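Diguanylate cyclase (Pseudomonas aeruginosa, PDB 5M3C) joins a GGDEF domain, modelled with guanosine-5'-triphosphate and a calcium ion, to an EAL domain of barrel-like fold that carries a second calcium site. Local coordinates at residues D349-D354 / R372-L377; G394-L399 / E405-F410. All coordinates share one frame; numbering follows the deposited sequence.

Interaction 1 of 2, residues D349-D354 / R372-L377; sequences DILKID and RAIIAL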
loop_
_atom_site.group_PDB
_atom_site.type_symbol
_atom_site.label_atom_id
_atom_site.label_comp_id
_atom_site.label_asym_id
_atom_site.label_seq_id
_atom_site.Cartn_x
_atom_site.Cartn_y
_atom_site.Cartn_z
ATOM N N ASP B 349 -0.833 -22.131 5.355
ATOM C CA ASP B 349 -1.559 -23.394 5.408
ATOM C C ASP B 349 -3.059 -23.136 5.328
ATOM O O ASP B 349 -3.809 -23.915 4.732
ATOM C CB ASP B 349 -1.231 -24.136 6.705
ATOM C CG ASP B 349 0.242 -24.467 6.833
ATOM O OD1 ASP B 349 0.771 -25.182 5.956
ATOM O OD2 ASP B 349 0.872 -24.019 7.814
ATOM N N ILE B 350 -3.488 -22.029 5.928
ATOM C CA ILE B 350 -4.905 -21.711 6.051
ATOM C C ILE B 350 -5.235 -20.386 5.365
ATOM O O ILE B 350 -4.390 -19.502 5.268
ATOM C CB ILE B 350 -5.313 -21.615 7.537
ATOM C CG1 ILE B 350 -4.874 -22.869 8.302
ATOM C CG2 ILE B 350 -6.812 -21.391 7.676
ATOM C CD1 ILE B 350 -5.563 -24.142 7.862
ATOM N N LEU B 351 -6.471 -20.264 4.895
ATOM C CA LEU B 351 -6.953 -19.039 4.263
ATOM C C LEU B 351 -8.303 -18.681 4.884
ATOM O O LEU B 351 -9.286 -19.402 4.705
ATOM C CB LEU B 351 -7.091 -19.249 2.748
ATOM C CG LEU B 351 -7.510 -18.094 1.823
ATOM C CD1 LEU B 351 -8.862 -17.506 2.202
ATOM C CD2 LEU B 351 -6.450 -17.009 1.794
ATOM N N LYS B 352 -8.355 -17.571 5.616
ATOM C CA LYS B 352 -9.582 -17.198 6.314
ATOM C C LYS B 352 -10.388 -16.133 5.566
ATOM O O LYS B 352 -9.947 -14.991 5.411
ATOM C CB LYS B 352 -9.256 -16.722 7.729
ATOM C CG LYS B 352 -8.321 -17.657 8.482
ATOM C CD LYS B 352 -8.445 -17.492 9.988
ATOM C CE LYS B 352 -9.754 -18.073 10.502
ATOM N NZ LYS B 352 -9.834 -18.056 11.988
ATOM N N ILE B 353 -11.580 -16.518 5.117
ATOM C CA ILE B 353 -12.449 -15.618 4.363
ATOM C C ILE B 353 -13.056 -14.569 5.288
ATOM O O ILE B 353 -13.687 -14.910 6.285
ATOM C CB ILE B 353 -13.596 -16.379 3.672
ATOM C CG1 ILE B 353 -13.048 -17.569 2.878
ATOM C CG2 ILE B 353 -14.382 -15.441 2.766
ATOM C CD1 ILE B 353 -14.112 -18.388 2.178
ATOM N N ASP B 354 -12.869 -13.298 4.944
ATOM C CA ASP B 354 -13.354 -12.186 5.764
ATOM C C ASP B 354 -14.846 -12.302 6.077
ATOM O O ASP B 354 -15.621 -12.835 5.283
ATOM C CB ASP B 354 -13.080 -10.855 5.062
ATOM C CG ASP B 354 -13.272 -9.659 5.978
ATOM O OD1 ASP B 354 -12.530 -9.546 6.976
ATOM O OD2 ASP B 354 -14.159 -8.827 5.694
ATOM N N ARG B 372 -17.209 -17.538 -3.559
ATOM C CA ARG B 372 -17.029 -18.641 -4.494
ATOM C C ARG B 372 -15.657 -18.529 -5.163
ATOM O O ARG B 372 -15.004 -19.532 -5.443
ATOM C CB ARG B 372 -18.149 -18.615 -5.538
ATOM C CG ARG B 372 -18.644 -19.978 -5.998
ATOM C CD ARG B 372 -20.136 -19.926 -6.307
ATOM N NE ARG B 372 -20.533 -18.642 -6.888
ATOM C CZ ARG B 372 -21.762 -18.135 -6.831
ATOM N NH1 ARG B 372 -22.739 -18.795 -6.218
ATOM N NH2 ARG B 372 -22.016 -16.956 -7.386
ATOM N N ALA B 373 -15.223 -17.295 -5.403
ATOM C CA ALA B 373 -13.914 -17.038 -5.995
ATOM C C ALA B 373 -12.781 -17.396 -5.037
ATOM O O ALA B 373 -11.830 -18.079 -5.413
ATOM C CB ALA B 373 -13.807 -15.579 -6.406
ATOM N N ILE B 374 -12.892 -16.928 -3.801
ATOM C CA ILE B 374 -11.873 -17.168 -2.787
ATOM C C ILE B 374 -11.656 -18.658 -2.543
ATOM O O ILE B 374 -10.523 -19.100 -2.368
ATOM C CB ILE B 374 -12.250 -16.504 -1.451
ATOM C CG1 ILE B 374 -12.284 -14.984 -1.606
ATOM C CG2 ILE B 374 -11.257 -16.889 -0.367
ATOM C CD1 ILE B 374 -12.786 -14.260 -0.376
ATOM N N ILE B 375 -12.740 -19.426 -2.519
ATOM C CA ILE B 375 -12.643 -20.870 -2.324
ATOM C C ILE B 375 -11.853 -21.489 -3.470
ATOM O O ILE B 375 -10.898 -22.238 -3.248
ATOM C CB ILE B 375 -14.034 -21.530 -2.229
ATOM C CG1 ILE B 375 -14.743 -21.088 -0.943
ATOM C CG2 ILE B 375 -13.909 -23.049 -2.265
ATOM C CD1 ILE B 375 -16.226 -21.387 -0.919
ATOM N N ALA B 376 -12.251 -21.158 -4.696
ATOM C CA ALA B 376 -11.566 -21.646 -5.889
ATOM C C ALA B 376 -10.094 -21.241 -5.864
ATOM O O ALA B 376 -9.218 -22.002 -6.281
ATOM C CB ALA B 376 -12.242 -21.107 -7.144
ATOM N N LEU B 377 -9.832 -20.036 -5.366
ATOM C CA LEU B 377 -8.473 -19.515 -5.266
ATOM C C LEU B 377 -7.659 -20.326 -4.264
ATOM O O LEU B 377 -6.579 -20.816 -4.581
ATOM C CB LEU B 377 -8.502 -18.045 -4.843
ATOM C CG LEU B 377 -7.308 -17.191 -5.278
ATOM C CD1 LEU B 377 -7.469 -15.764 -4.780
ATOM C CD2 LEU B 377 -5.995 -17.779 -4.789
#
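While Leu351 and Ile353 pack against Ile374 of the helix, Lys352 between them turns away from it, and its NZ is gripped by a salt bridge to Glu301 OE2 and a hydrogen bond to Gln408 OE1, with a weak, long ion pair to Glu210 OE1 besides. Glu301 and Glu210 are both calcium ligands, so Lys352 faces the calcium site while Leu351 and Ile353, on the opposite face, meet the helix.

Ile374 gives the largest share of the contact, Ile353 the next. With CG1 beside its backbone N and CG2 anti to it (chi1 -65°), its two branches spread towards different parts of the strand. CG2 meets Leu351 CD1 at 3.6 Å, the two side chains crossing at about a right angle, and it also rests 3.8 Å from Ile353 CG1. The longer branch reaches further along, bringing Ile374 CD1 within 3.7 Å of Ile353 CG2. Ile353 thus touches both branches of its partner, crossing it at a slant. Ile375 adds a looser contact although its CB points away from the strand: its CG1 lies 4.2 Å from Ile353 CD1. Leu351 directs CG anti to its backbone N (chi1 -177°), which carries CD1 to the helix.

Phe357 covers Ile374 from helix 355-358, while Val385 flanks Ile353 and Ile330 flanks Leu351 from the adjoining strands. The helix also takes part in the subunit interface, with Leu377 packed on Leu340 of the second subunit.

The axes of strand 350-353 and helical segment 372-377 run antiparallel (178°), 9.8 Å apart at their closest. As helix 365-380 leads from strand 350-353 to its parallel neighbour 384-387, this is the beta-alpha-beta crossover from which the TIM-barrel-like EAL fold is built.

Interaction 2 of 2, residues G394-L399 / E405-F410; sequences GQQSFL and EQIQGF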
loop_
_atom_site.group_PDB
_atom_site.type_symbol
_atom_site.label_atom_id
_atom_site.label_comp_id
_atom_site.label_asym_id
_atom_site.label_seq_id
_atom_site.Cartn_x
_atom_site.Cartn_y
_atom_site.Cartn_z
ATOM N N GLY B 394 -28.595 -20.740 6.665
ATOM C CA GLY B 394 -28.559 -20.532 5.222
ATOM C C GLY B 394 -27.149 -20.250 4.740
ATOM O O GLY B 394 -26.763 -20.653 3.642
ATOM N N GLN B 395 -26.376 -19.551 5.568
ATOM C CA GLN B 395 -24.987 -19.243 5.244
ATOM C C GLN B 395 -24.142 -20.511 5.254
ATOM O O GLN B 395 -23.325 -20.725 4.359
ATOM C CB GLN B 395 -24.414 -18.227 6.235
ATOM C CG GLN B 395 -24.999 -16.831 6.100
ATOM C CD GLN B 395 -24.563 -15.906 7.218
ATOM O OE1 GLN B 395 -23.677 -16.241 8.004
ATOM N NE2 GLN B 395 -25.183 -14.735 7.293
ATOM N N GLN B 396 -24.341 -21.347 6.267
ATOM C CA GLN B 396 -23.609 -22.605 6.363
ATOM C C GLN B 396 -23.992 -23.541 5.223
ATOM O O GLN B 396 -23.141 -24.248 4.680
ATOM C CB GLN B 396 -23.867 -23.289 7.705
ATOM C CG GLN B 396 -23.017 -24.535 7.915
ATOM C CD GLN B 396 -23.201 -25.153 9.286
ATOM O OE1 GLN B 396 -23.944 -24.635 10.121
ATOM N NE2 GLN B 396 -22.522 -26.268 9.526
ATOM N N SER B 397 -25.274 -23.549 4.868
ATOM C CA SER B 397 -25.746 -24.355 3.745
ATOM C C SER B 397 -24.974 -23.974 2.486
ATOM O O SER B 397 -24.282 -24.805 1.895
ATOM C CB SER B 397 -27.250 -24.155 3.526
ATOM O OG SER B 397 -28.001 -24.629 4.630
ATOM N N PHE B 398 -25.088 -22.708 2.093
ATOM C CA PHE B 398 -24.391 -22.185 0.920
ATOM C C PHE B 398 -22.949 -22.675 0.876
ATOM O O PHE B 398 -22.522 -23.307 -0.091
ATOM C CB PHE B 398 -24.408 -20.654 0.945
ATOM C CG PHE B 398 -23.691 -20.014 -0.213
ATOM C CD1 PHE B 398 -22.304 -19.990 -0.264
ATOM C CD2 PHE B 398 -24.403 -19.420 -1.245
ATOM C CE1 PHE B 398 -21.647 -19.395 -1.324
ATOM C CE2 PHE B 398 -23.750 -18.824 -2.307
ATOM C CZ PHE B 398 -22.370 -18.811 -2.347
ATOM N N LEU B 399 -22.206 -22.382 1.937
ATOM C CA LEU B 399 -20.790 -22.716 2.004
ATOM C C LEU B 399 -20.522 -24.189 1.701
ATOM O O LEU B 399 -19.450 -24.537 1.204
ATOM C CB LEU B 399 -20.226 -22.351 3.380
ATOM C CG LEU B 399 -20.112 -20.849 3.659
ATOM C CD1 LEU B 399 -19.888 -20.581 5.138
ATOM C CD2 LEU B 399 -19.005 -20.222 2.826
ATOM N N GLU B 405 -14.378 -25.800 2.722
ATOM C CA GLU B 405 -13.883 -26.903 3.545
ATOM C C GLU B 405 -14.278 -26.779 5.017
ATOM O O GLU B 405 -14.939 -27.662 5.569
ATOM C CB GLU B 405 -12.359 -27.003 3.425
ATOM C CG GLU B 405 -11.758 -28.223 4.108
ATOM C CD GLU B 405 -10.262 -28.343 3.883
ATOM O OE1 GLU B 405 -9.627 -29.191 4.546
ATOM O OE2 GLU B 405 -9.719 -27.589 3.047
ATOM N N GLN B 406 -13.867 -25.687 5.652
ATOM C CA GLN B 406 -14.093 -25.509 7.082
ATOM C C GLN B 406 -14.984 -24.313 7.363
ATOM O O GLN B 406 -15.390 -23.600 6.447
ATOM C CB GLN B 406 -12.763 -25.347 7.812
ATOM C CG GLN B 406 -11.898 -26.592 7.770
ATOM C CD GLN B 406 -10.539 -26.370 8.397
ATOM O OE1 GLN B 406 -10.282 -25.325 8.994
ATOM N NE2 GLN B 406 -9.658 -27.354 8.263
ATOM N N ILE B 407 -15.288 -24.102 8.639
ATOM C CA ILE B 407 -16.211 -23.053 9.037
ATOM C C ILE B 407 -16.013 -22.648 10.497
ATOM O O ILE B 407 -15.526 -23.436 11.321
ATOM C CB ILE B 407 -17.673 -23.494 8.818
ATOM C CG1 ILE B 407 -18.453 -22.372 8.138
ATOM C CG2 ILE B 407 -18.320 -23.920 10.132
ATOM C CD1 ILE B 407 -19.912 -22.693 7.902
ATOM N N GLN B 408 -16.405 -21.412 10.802
ATOM C CA GLN B 408 -16.244 -20.846 12.135
ATOM C C GLN B 408 -17.241 -19.712 12.370
ATOM O O GLN B 408 -17.403 -18.828 11.523
ATOM C CB GLN B 408 -14.816 -20.329 12.307
ATOM C CG GLN B 408 -14.556 -19.640 13.637
ATOM C CD GLN B 408 -13.104 -19.235 13.814
ATOM O OE1 GLN B 408 -12.264 -19.481 12.947
ATOM N NE2 GLN B 408 -12.801 -18.611 14.948
ATOM N N GLY B 409 -17.914 -19.741 13.519
ATOM C CA GLY B 409 -18.844 -18.672 13.878
ATOM C C GLY B 409 -19.946 -19.054 14.850
ATOM O O GLY B 409 -20.009 -20.186 15.339
ATOM N N PHE B 410 -20.825 -18.090 15.114
ATOM C CA PHE B 410 -21.927 -18.262 16.055
ATOM C C PHE B 410 -22.786 -19.480 15.716
ATOM O O PHE B 410 -23.222 -20.204 16.612
ATOM C CB PHE B 410 -22.802 -17.005 16.084
#
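The apolar contact between Leu399 and Ile407 is the centre of this pairing, with the carbon chain of Gln396 added from the preceding helical turn. Ile407 CD1 sits 3.5 Å from Leu399 CD1 and 3.6 Å from Gln396 CG, so one methyl is shared by two residues three positions apart on the helix. Leu399 CD1 also reaches back along the isoleucine, to 3.8 Å from Ile407 CG1. Gln396 holds CG anti to its backbone N (chi1 -174°) and continues extended, crossing Ile407 at about a right angle and offering it methylene groups, with the amide lying further out.

The polar interactions point to other partners. Gln408, next along the strand, uses NE2 to bond Glu210 OE1 and Gln196 OE1, which ties the strand to a ligand of the nearby calcium. On the helix, Gln395 OE1 accepts the backbone N of Glu391.

Strand 406-417 takes its place in the sheet beside strand 192-200, where Ile407 bonds Leu199 through the backbone. Helix 393-401 lies outside it, with Leu399 resting on Thr371 of helix 365-380 and meeting Ala387 of strand 384-387.

Overall arrangement
Both contacts are strand-to-helix layers of the EAL domain, with their centres about 13 Å apart. Interaction 1 is purely aliphatic, its touching residues all buried, and belongs to a regular crossover; interaction 2 is partly made by the carbon chain of Gln396, which is partly exposed, and sits where strands 384-387 and 406-417, the two outermost strands of the sheet, approach each other, consistent with barrel closure. On the outer side, Arg372 of the first contact packs on Phe398 of the second. On the other side, Lys352 and Gln408 bring both strands to the same calcium site. The second subunit packs on the helix of interaction 1, and no other chain touches the segments of interaction 2.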